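Local coordinates for lactaldehyde dehydrogenase (Methanocaldococcus jannaschii, PDB 3PQA), which catalyses the NAD-dependent oxidation of lactaldehyde to lactate in coenzyme F420 biosynthesis, working as a homotetramer of the aldehyde dehydrogenase family, at residues P29-I40 against L197-I208; E381-N389 against K406-L414. All coordinates share one frame; numbering follows the deposited sequence.

Interaction 1 of 2, residues P29-I40 against L197-I208; sequences PALSREEAKEAI and LTGAGEVVGDEI. With SO4 (sulfate ion), chain G.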
loop_
_atom_site.group_PDB
_atom_site.type_symbol
_atom_site.label_atom_id
_atom_site.label_comp_id
_atom_site.label_asym_id
_atom_site.label_seq_id
_atom_site.Cartn_x
_atom_site.Cartn_y
_atom_site.Cartn_z
ATOM N N PRO B 29 -32.949 8.170 -30.246
ATOM C CA PRO B 29 -32.900 6.847 -30.870
ATOM C C PRO B 29 -33.080 5.692 -29.877
ATOM O O PRO B 29 -32.628 5.762 -28.727
ATOM C CB PRO B 29 -31.500 6.804 -31.501
ATOM C CG PRO B 29 -31.047 8.247 -31.558
ATOM C CD PRO B 29 -31.656 8.876 -30.355
ATOM N N ALA B 30 -33.764 4.645 -30.327
ATOM C CA ALA B 30 -33.807 3.393 -29.585
ATOM C C ALA B 30 -33.246 2.297 -30.467
ATOM O O ALA B 30 -33.849 1.903 -31.468
ATOM C CB ALA B 30 -35.209 3.063 -29.116
ATOM N N LEU B 31 -32.073 1.810 -30.089
ATOM C CA LEU B 31 -31.366 0.798 -30.847
ATOM C C LEU B 31 -32.045 -0.557 -30.729
ATOM O O LEU B 31 -32.549 -0.925 -29.670
ATOM C CB LEU B 31 -29.917 0.702 -30.355
ATOM C CG LEU B 31 -28.902 1.724 -30.864
ATOM C CD1 LEU B 31 -29.313 3.161 -30.567
ATOM C CD2 LEU B 31 -27.557 1.423 -30.229
ATOM N N SER B 32 -32.081 -1.287 -31.837
ATOM C CA SER B 32 -32.513 -2.672 -31.827
ATOM C C SER B 32 -31.414 -3.549 -31.235
ATOM O O SER B 32 -30.257 -3.113 -31.121
ATOM C CB SER B 32 -32.788 -3.127 -33.256
ATOM O OG SER B 32 -31.580 -3.131 -33.995
ATOM N N ARG B 33 -31.762 -4.784 -30.869
ATOM C CA ARG B 33 -30.769 -5.748 -30.394
ATOM C C ARG B 33 -29.665 -5.928 -31.435
ATOM O O ARG B 33 -28.485 -6.039 -31.085
ATOM C CB ARG B 33 -31.407 -7.105 -30.061
ATOM C CG ARG B 33 -30.392 -8.134 -29.534
ATOM C CD ARG B 33 -31.037 -9.426 -29.016
ATOM N NE ARG B 33 -32.033 -9.190 -27.971
ATOM C CZ ARG B 33 -31.786 -9.116 -26.666
ATOM N NH1 ARG B 33 -30.549 -9.252 -26.182
ATOM N NH2 ARG B 33 -32.794 -8.901 -25.834
ATOM N N GLU B 34 -30.050 -5.925 -32.709
ATOM C CA GLU B 34 -29.091 -6.105 -33.794
ATOM C C GLU B 34 -28.162 -4.900 -33.927
ATOM O O GLU B 34 -26.985 -5.059 -34.251
ATOM C CB GLU B 34 -29.799 -6.406 -35.123
ATOM C CG GLU B 34 -28.896 -7.053 -36.168
ATOM C CD GLU B 34 -28.156 -8.265 -35.625
ATOM O OE1 GLU B 34 -28.807 -9.132 -35.004
ATOM O OE2 GLU B 34 -26.924 -8.348 -35.817
ATOM N N GLU B 35 -28.676 -3.703 -33.653
ATOM C CA GLU B 35 -27.847 -2.500 -33.680
ATOM C C GLU B 35 -26.906 -2.490 -32.475
ATOM O O GLU B 35 -25.742 -2.078 -32.599
ATOM C CB GLU B 35 -28.696 -1.233 -33.729
ATOM C CG GLU B 35 -29.352 -1.016 -35.101
ATOM C CD GLU B 35 -30.347 0.127 -35.126
ATOM O OE1 GLU B 35 -31.086 0.315 -34.138
ATOM O OE2 GLU B 35 -30.399 0.830 -36.162
ATOM N N ALA B 36 -27.407 -2.965 -31.329
ATOM C CA ALA B 36 -26.578 -3.160 -30.129
ATOM C C ALA B 36 -25.438 -4.149 -30.401
ATOM O O ALA B 36 -24.285 -3.871 -30.070
ATOM C CB ALA B 36 -27.432 -3.613 -28.934
ATOM N N LYS B 37 -25.762 -5.286 -31.034
ATOM C CA LYS B 37 -24.757 -6.276 -31.452
ATOM C C LYS B 37 -23.678 -5.656 -32.330
ATOM O O LYS B 37 -22.503 -5.913 -32.123
ATOM C CB LYS B 37 -25.399 -7.475 -32.170
ATOM C CG LYS B 37 -26.173 -8.390 -31.234
ATOM C CD LYS B 37 -26.769 -9.597 -31.939
ATOM C CE LYS B 37 -27.621 -10.399 -30.949
ATOM N NZ LYS B 37 -28.651 -11.247 -31.634
ATOM N N GLU B 38 -24.088 -4.843 -33.306
ATOM C CA GLU B 38 -23.146 -4.169 -34.212
ATOM C C GLU B 38 -22.241 -3.182 -33.483
ATOM O O GLU B 38 -21.051 -3.108 -33.764
ATOM C CB GLU B 38 -23.887 -3.435 -35.327
ATOM C CG GLU B 38 -24.574 -4.330 -36.329
ATOM C CD GLU B 38 -25.379 -3.532 -37.342
ATOM O OE1 GLU B 38 -26.387 -4.069 -37.855
ATOM O OE2 GLU B 38 -25.004 -2.361 -37.613
ATOM N N ALA B 39 -22.813 -2.417 -32.560
ATOM C CA ALA B 39 -22.029 -1.491 -31.749
ATOM C C ALA B 39 -20.968 -2.227 -30.928
ATOM O O ALA B 39 -19.858 -1.724 -30.763
ATOM C CB ALA B 39 -22.927 -0.685 -30.844
ATOM N N ILE B 40 -21.304 -3.419 -30.435
ATOM C CA ILE B 40 -20.364 -4.205 -29.622
ATOM C C ILE B 40 -19.264 -4.800 -30.515
ATOM O O ILE B 40 -18.087 -4.783 -30.152
ATOM C CB ILE B 40 -21.097 -5.286 -28.789
ATOM C CG1 ILE B 40 -21.893 -4.627 -27.656
ATOM C CG2 ILE B 40 -20.126 -6.344 -28.242
ATOM C CD1 ILE B 40 -22.917 -5.538 -27.011
ATOM N N LEU B 197 -25.250 3.809 -26.108
ATOM C CA LEU B 197 -26.300 2.998 -26.722
ATOM C C LEU B 197 -27.639 3.236 -26.007
ATOM O O LEU B 197 -27.893 2.695 -24.912
ATOM C CB LEU B 197 -25.919 1.511 -26.692
ATOM C CG LEU B 197 -24.546 1.084 -27.220
ATOM C CD1 LEU B 197 -24.439 -0.433 -27.221
ATOM C CD2 LEU B 197 -24.294 1.655 -28.627
ATOM N N THR B 198 -28.484 4.062 -26.626
ATOM C CA THR B 198 -29.781 4.403 -26.051
ATOM C C THR B 198 -30.861 3.445 -26.514
ATOM O O THR B 198 -30.753 2.852 -27.593
ATOM C CB THR B 198 -30.200 5.883 -26.326
ATOM O OG1 THR B 198 -30.170 6.160 -27.732
ATOM C CG2 THR B 198 -29.262 6.851 -25.588
ATOM N N GLY B 199 -31.893 3.286 -25.694
ATOM C CA GLY B 199 -33.028 2.438 -26.052
ATOM C C GLY B 199 -33.579 1.699 -24.856
ATOM O O GLY B 199 -33.296 2.053 -23.708
ATOM N N ALA B 200 -34.354 0.657 -25.128
ATOM C CA ALA B 200 -35.028 -0.099 -24.090
ATOM C C ALA B 200 -34.011 -0.927 -23.314
ATOM O O ALA B 200 -33.254 -1.702 -23.907
ATOM C CB ALA B 200 -36.100 -1.003 -24.713
ATOM N N GLY B 201 -34.012 -0.758 -21.992
ATOM C CA GLY B 201 -33.118 -1.520 -21.114
ATOM C C GLY B 201 -33.210 -3.005 -21.377
ATOM O O GLY B 201 -32.201 -3.696 -21.407
ATOM N N GLU B 202 -34.423 -3.497 -21.628
ATOM C CA GLU B 202 -34.625 -4.927 -21.832
ATOM C C GLU B 202 -34.168 -5.420 -23.218
ATOM O O GLU B 202 -34.138 -6.617 -23.481
ATOM C CB GLU B 202 -36.080 -5.325 -21.507
ATOM C CG GLU B 202 -37.137 -4.846 -22.497
ATOM C CD GLU B 202 -37.546 -3.372 -22.353
ATOM O OE1 GLU B 202 -37.066 -2.646 -21.437
ATOM O OE2 GLU B 202 -38.377 -2.947 -23.197
ATOM N N VAL B 203 -33.792 -4.490 -24.092
ATOM C CA VAL B 203 -33.204 -4.813 -25.387
ATOM C C VAL B 203 -31.690 -4.507 -25.365
ATOM O O VAL B 203 -30.862 -5.408 -25.508
ATOM C CB VAL B 203 -33.905 -4.025 -26.524
ATOM C CG1 VAL B 203 -33.338 -4.416 -27.881
ATOM C CG2 VAL B 203 -35.419 -4.254 -26.490
ATOM N N VAL B 204 -31.356 -3.230 -25.184
ATOM C CA VAL B 204 -29.985 -2.730 -25.297
ATOM C C VAL B 204 -29.167 -3.119 -24.054
ATOM O O VAL B 204 -28.064 -3.665 -24.171
ATOM C CB VAL B 204 -29.972 -1.194 -25.502
ATOM C CG1 VAL B 204 -28.548 -0.674 -25.567
ATOM C CG2 VAL B 204 -30.733 -0.804 -26.760
ATOM N N GLY B 205 -29.722 -2.848 -22.873
ATOM C CA GLY B 205 -29.087 -3.263 -21.613
ATOM C C GLY B 205 -28.903 -4.773 -21.568
ATOM O O GLY B 205 -27.818 -5.267 -21.265
ATOM N N ASP B 206 -29.959 -5.510 -21.913
ATOM C CA ASP B 206 -29.899 -6.972 -21.951
ATOM C C ASP B 206 -28.807 -7.507 -22.889
ATOM O O ASP B 206 -28.097 -8.459 -22.544
ATOM C CB ASP B 206 -31.258 -7.552 -22.356
ATOM C CG ASP B 206 -31.291 -9.062 -22.276
ATOM O OD1 ASP B 206 -31.340 -9.590 -21.142
ATOM O OD2 ASP B 206 -31.247 -9.715 -23.339
ATOM N N GLU B 207 -28.683 -6.910 -24.078
ATOM C CA GLU B 207 -27.665 -7.341 -25.032
ATOM C C GLU B 207 -26.245 -7.109 -24.496
ATOM O O GLU B 207 -25.381 -7.943 -24.697
ATOM C CB GLU B 207 -27.853 -6.692 -26.419
ATOM C CG GLU B 207 -26.878 -7.215 -27.484
ATOM C CD GLU B 207 -26.921 -8.735 -27.647
ATOM O OE1 GLU B 207 -28.006 -9.331 -27.497
ATOM O OE2 GLU B 207 -25.871 -9.338 -27.939
ATOM N N ILE B 208 -26.024 -5.998 -23.795
ATOM C CA ILE B 208 -24.718 -5.716 -23.205
ATOM C C ILE B 208 -24.356 -6.771 -22.151
ATOM O O ILE B 208 -23.215 -7.241 -22.092
ATOM C CB ILE B 208 -24.670 -4.299 -22.580
ATOM C CG1 ILE B 208 -24.744 -3.236 -23.688
ATOM C CG2 ILE B 208 -23.406 -4.121 -21.728
ATOM C CD1 ILE B 208 -24.785 -1.793 -23.179
HETATM S S SO4 G . -34.396 1.722 -19.392
HETATM O O1 SO4 G . -34.926 2.749 -18.504
HETATM O O2 SO4 G . -35.324 1.470 -20.495
HETATM O O3 SO4 G . -33.130 2.188 -19.932
HETATM O O4 SO4 G . -34.201 0.483 -18.654
HETATM O O HOH W 1 -34.370 -0.291 -27.773
#
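R33 joins D206 and E207 in a salt-bridge network that ties two helices of the Rossmann-like NAD-binding domain, 33-40 and 201-208, which run roughly parallel with a crossing angle of -31°. NH1 and NH2 of R33 both reach D206 OD2, each at 3.0 Å, an end-on grip on one oxygen; D206 OD1 is left to pair with K232. NH1 also donates to E207 OE1 at 2.9 Å, close to the guanidinium plane, while both carboxylates stand nearly perpendicular to that plane. The bend at chi3 (-56°) turns the long arginine chain so that its guanidinium meets both acids. A methionine in place of R33 would probably leave D206 and E207 without their shared positive partner, D206 relying on K232 and E207 OE1 without its donor. E207 is also a knob, set among R33, A36, K37 and I40: the small A36 leaves room for its CG, and N211 takes up OE2.

Ahead of the helices the two loops meet through a backbone bond and a side-chain hydroxyl. L31 N donates to T198 O at 3.0 Å, almost straight at 178°, and T198 OG1 gives its proton to P29 O at 2.7 Å from above the carbonyl plane. Glycine suits position 199 because a CB there would press on L31 N and on the preceding carbonyl. S32, at the N-cap, forms a capping box with E35, whose OE2 pairs with R11. Deeper in, L31 and L197 cross at about a right angle, and A39 is small enough to admit L197 CD2 beside its CB at 3.5 Å. A water links the loops, donating to L31 O at 2.7 Å and accepting from A200 N at 2.8 Å.

Interaction 2 of 2, residues E381-N389 against K406-L414; sequences EEEMIDIAN and KSLKFAENL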
loop_
_atom_site.group_PDB
_atom_site.type_symbol
_atom_site.label_atom_id
_atom_site.label_comp_id
_atom_site.label_asym_id
_atom_site.label_seq_id
_atom_site.Cartn_x
_atom_site.Cartn_y
_atom_site.Cartn_z
ATOM N N GLU B 381 -32.733 -0.005 22.730
ATOM C CA GLU B 381 -31.417 -0.087 22.108
ATOM C C GLU B 381 -31.057 -1.509 21.661
ATOM O O GLU B 381 -30.553 -1.711 20.549
ATOM C CB GLU B 381 -30.362 0.444 23.060
ATOM C CG GLU B 381 -29.014 0.575 22.418
ATOM C CD GLU B 381 -28.049 1.279 23.314
ATOM O OE1 GLU B 381 -28.381 2.382 23.822
ATOM O OE2 GLU B 381 -26.961 0.723 23.483
ATOM N N GLU B 382 -31.351 -2.496 22.509
ATOM C CA GLU B 382 -30.918 -3.865 22.239
ATOM C C GLU B 382 -31.627 -4.562 21.084
ATOM O O GLU B 382 -31.196 -5.635 20.665
ATOM C CB GLU B 382 -30.953 -4.726 23.511
ATOM C CG GLU B 382 -29.886 -4.336 24.533
ATOM C CD GLU B 382 -28.475 -4.229 23.937
ATOM O OE1 GLU B 382 -27.693 -3.388 24.441
ATOM O OE2 GLU B 382 -28.150 -4.970 22.977
ATOM N N GLU B 383 -32.688 -3.949 20.570
ATOM C CA GLU B 383 -33.434 -4.488 19.429
ATOM C C GLU B 383 -32.913 -3.943 18.099
ATOM O O GLU B 383 -33.250 -4.455 17.022
ATOM C CB GLU B 383 -34.909 -4.098 19.535
ATOM C CG GLU B 383 -35.580 -4.517 20.816
ATOM C CD GLU B 383 -35.563 -6.017 21.006
ATOM O OE1 GLU B 383 -35.368 -6.459 22.156
ATOM O OE2 GLU B 383 -35.745 -6.758 20.011
ATOM N N MET B 384 -32.130 -2.873 18.181
ATOM C CA MET B 384 -31.850 -2.041 17.012
ATOM C C MET B 384 -30.995 -2.733 15.957
ATOM O O MET B 384 -31.289 -2.629 14.757
ATOM C CB MET B 384 -31.233 -0.702 17.444
ATOM C CG MET B 384 -32.253 0.238 18.070
ATOM S SD MET B 384 -31.498 1.733 18.734
ATOM C CE MET B 384 -33.003 2.612 19.236
ATOM N N ILE B 385 -29.958 -3.449 16.395
ATOM C CA ILE B 385 -29.054 -4.109 15.450
ATOM C C ILE B 385 -29.821 -5.198 14.708
ATOM O O ILE B 385 -29.701 -5.312 13.496
ATOM C CB ILE B 385 -27.760 -4.630 16.112
ATOM C CG1 ILE B 385 -26.861 -3.435 16.441
ATOM C CG2 ILE B 385 -26.998 -5.577 15.178
ATOM C CD1 ILE B 385 -25.690 -3.714 17.339
ATOM N N ASP B 386 -30.636 -5.965 15.430
ATOM C CA ASP B 386 -31.446 -7.009 14.792
ATOM C C ASP B 386 -32.436 -6.430 13.782
ATOM O O ASP B 386 -32.551 -6.958 12.676
ATOM C CB ASP B 386 -32.161 -7.882 15.830
ATOM C CG ASP B 386 -31.207 -8.843 16.563
ATOM O OD1 ASP B 386 -30.107 -9.184 16.043
ATOM O OD2 ASP B 386 -31.588 -9.282 17.667
ATOM N N ILE B 387 -33.118 -5.333 14.127
ATOM C CA ILE B 387 -34.039 -4.709 13.162
ATOM C C ILE B 387 -33.263 -4.193 11.935
ATOM O O ILE B 387 -33.653 -4.435 10.777
ATOM C CB ILE B 387 -34.861 -3.559 13.770
ATOM C CG1 ILE B 387 -35.823 -4.088 14.844
ATOM C CG2 ILE B 387 -35.634 -2.829 12.674
ATOM C CD1 ILE B 387 -36.326 -2.994 15.790
ATOM N N ALA B 388 -32.170 -3.483 12.195
ATOM C CA ALA B 388 -31.331 -2.937 11.125
ATOM C C ALA B 388 -30.843 -4.017 10.152
ATOM O O ALA B 388 -30.805 -3.779 8.938
ATOM C CB ALA B 388 -30.144 -2.153 11.727
ATOM N N ASN B 389 -30.491 -5.190 10.686
ATOM C CA ASN B 389 -29.919 -6.289 9.886
ATOM C C ASN B 389 -30.954 -7.240 9.291
ATOM O O ASN B 389 -30.597 -8.238 8.661
ATOM C CB ASN B 389 -28.946 -7.108 10.734
ATOM C CG ASN B 389 -27.641 -6.379 11.008
ATOM O OD1 ASN B 389 -27.256 -5.462 10.285
ATOM N ND2 ASN B 389 -26.929 -6.831 12.022
ATOM N N LYS B 406 -20.623 2.268 22.230
ATOM C CA LYS B 406 -21.805 1.934 21.444
ATOM C C LYS B 406 -21.561 2.149 19.955
ATOM O O LYS B 406 -21.982 1.318 19.136
ATOM C CB LYS B 406 -23.037 2.703 21.929
ATOM C CG LYS B 406 -23.467 2.308 23.347
ATOM C CD LYS B 406 -24.649 3.123 23.806
ATOM C CE LYS B 406 -25.077 2.736 25.231
ATOM N NZ LYS B 406 -26.345 3.430 25.566
ATOM N N SER B 407 -20.883 3.235 19.588
ATOM C CA SER B 407 -20.636 3.499 18.156
ATOM C C SER B 407 -19.837 2.367 17.515
ATOM O O SER B 407 -20.134 1.942 16.391
ATOM C CB SER B 407 -19.950 4.851 17.920
ATOM O OG SER B 407 -18.603 4.842 18.372
ATOM N N LEU B 408 -18.840 1.868 18.244
ATOM C CA LEU B 408 -17.978 0.802 17.735
ATOM C C LEU B 408 -18.701 -0.528 17.666
ATOM O O LEU B 408 -18.526 -1.272 16.698
ATOM C CB LEU B 408 -16.710 0.661 18.577
ATOM C CG LEU B 408 -15.821 1.899 18.701
ATOM C CD1 LEU B 408 -14.606 1.601 19.583
ATOM C CD2 LEU B 408 -15.397 2.434 17.330
ATOM N N LYS B 409 -19.509 -0.819 18.685
ATOM C CA LYS B 409 -20.331 -2.031 18.714
ATOM C C LYS B 409 -21.261 -2.052 17.506
ATOM O O LYS B 409 -21.298 -3.040 16.768
ATOM C CB LYS B 409 -21.129 -2.134 20.020
ATOM C CG LYS B 409 -22.046 -3.358 20.117
ATOM C CD LYS B 409 -22.953 -3.268 21.352
ATOM C CE LYS B 409 -24.421 -3.440 20.978
ATOM N NZ LYS B 409 -25.357 -2.736 21.941
ATOM N N PHE B 410 -21.989 -0.956 17.294
ATOM C CA PHE B 410 -22.901 -0.860 16.149
ATOM C C PHE B 410 -22.137 -0.928 14.833
ATOM O O PHE B 410 -22.545 -1.641 13.918
ATOM C CB PHE B 410 -23.750 0.405 16.228
ATOM C CG PHE B 410 -24.984 0.251 17.077
ATOM C CD1 PHE B 410 -24.911 0.366 18.453
ATOM C CD2 PHE B 410 -26.224 -0.003 16.492
ATOM C CE1 PHE B 410 -26.061 0.238 19.248
ATOM C CE2 PHE B 410 -27.376 -0.131 17.272
ATOM C CZ PHE B 410 -27.288 -0.018 18.654
ATOM N N ALA B 411 -21.024 -0.190 14.739
ATOM C CA ALA B 411 -20.231 -0.171 13.496
ATOM C C ALA B 411 -19.761 -1.559 13.094
ATOM O O ALA B 411 -19.799 -1.910 11.910
ATOM C CB ALA B 411 -19.034 0.784 13.620
ATOM N N GLU B 412 -19.345 -2.355 14.074
ATOM C CA GLU B 412 -18.852 -3.687 13.763
ATOM C C GLU B 412 -19.965 -4.682 13.465
ATOM O O GLU B 412 -19.787 -5.558 12.621
ATOM C CB GLU B 412 -17.915 -4.185 14.857
ATOM C CG GLU B 412 -16.626 -3.382 14.894
ATOM C CD GLU B 412 -15.754 -3.743 16.065
ATOM O OE1 GLU B 412 -14.611 -3.246 16.119
ATOM O OE2 GLU B 412 -16.213 -4.519 16.932
ATOM N N ASN B 413 -21.111 -4.515 14.118
ATOM C CA ASN B 413 -22.186 -5.488 14.009
ATOM C C ASN B 413 -23.260 -5.217 12.975
ATOM O O ASN B 413 -24.046 -6.114 12.663
ATOM C CB ASN B 413 -22.796 -5.722 15.393
ATOM C CG ASN B 413 -21.850 -6.453 16.305
ATOM O OD1 ASN B 413 -21.287 -7.478 15.933
ATOM N ND2 ASN B 413 -21.666 -5.934 17.506
ATOM N N LEU B 414 -23.294 -3.996 12.441
ATOM C CA LEU B 414 -24.195 -3.672 11.338
ATOM C C LEU B 414 -23.683 -4.304 10.044
ATOM O O LEU B 414 -22.540 -4.056 9.628
ATOM C CB LEU B 414 -24.322 -2.147 11.189
ATOM C CG LEU B 414 -25.155 -1.475 12.288
ATOM C CD1 LEU B 414 -24.950 0.012 12.247
ATOM C CD2 LEU B 414 -26.624 -1.808 12.072
#
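I385 lays its CD1 over the centre of the F410 ring, 3.9 Å from the centroid and 12° off the normal, a CH-pi contact at the heart of two helices packed side by side in the catalytic domain of the aldehyde dehydrogenase fold. With CG1 anti to the carbonyl carbon (chi1 -73°), the isoleucine also brings CG1 to 3.4 Å from F410 CE2, while M384 CB meets the ring at its edge. Branched and flat shapes thus fill the space between axes 10.8 Å apart; toward the C-terminal ends of the segments, the small A388 lets its CB sit 3.6 Å from L414 CD2.

At one end N389 ND2 donates to N413 O at 3.0 Å, the acceptor lying near the amide plane, and N389 OD1 receives E415 N; the amide suits a place needing both donor and acceptor. At the other, the extended K406 carries NZ to the syn lone pair of E381 OE1 at 2.9 Å, and K409 NZ pairs more loosely with E382 OE1 at 3.5 Å.

A411 packs on I460 of the second subunit, while M384, A388 and F410 rest on I249 of strand 246-250 and F410 also touches I399 of strand 396-400.

Overall arrangement
Interaction 1 closes before interaction 2 opens along the chain, and the two lie on opposite sides of its centre, 44 Å apart between centres and about 30 Å between nearest atoms. They share no sheet. Interaction 1 sits by strand 160-165 of the sheet that also includes strands 194-196 and 216-220, in the NAD-binding half; interaction 2 covers strands 246-250 and 396-400 of the other large sheet, in the catalytic half. Each pairs two helices that run in the same general direction, about 30° apart. Only interaction 2 meets other subunits, so one contact belongs to the cofactor domain alone, whereas the other lies where the catalytic domain joins the homotetramer.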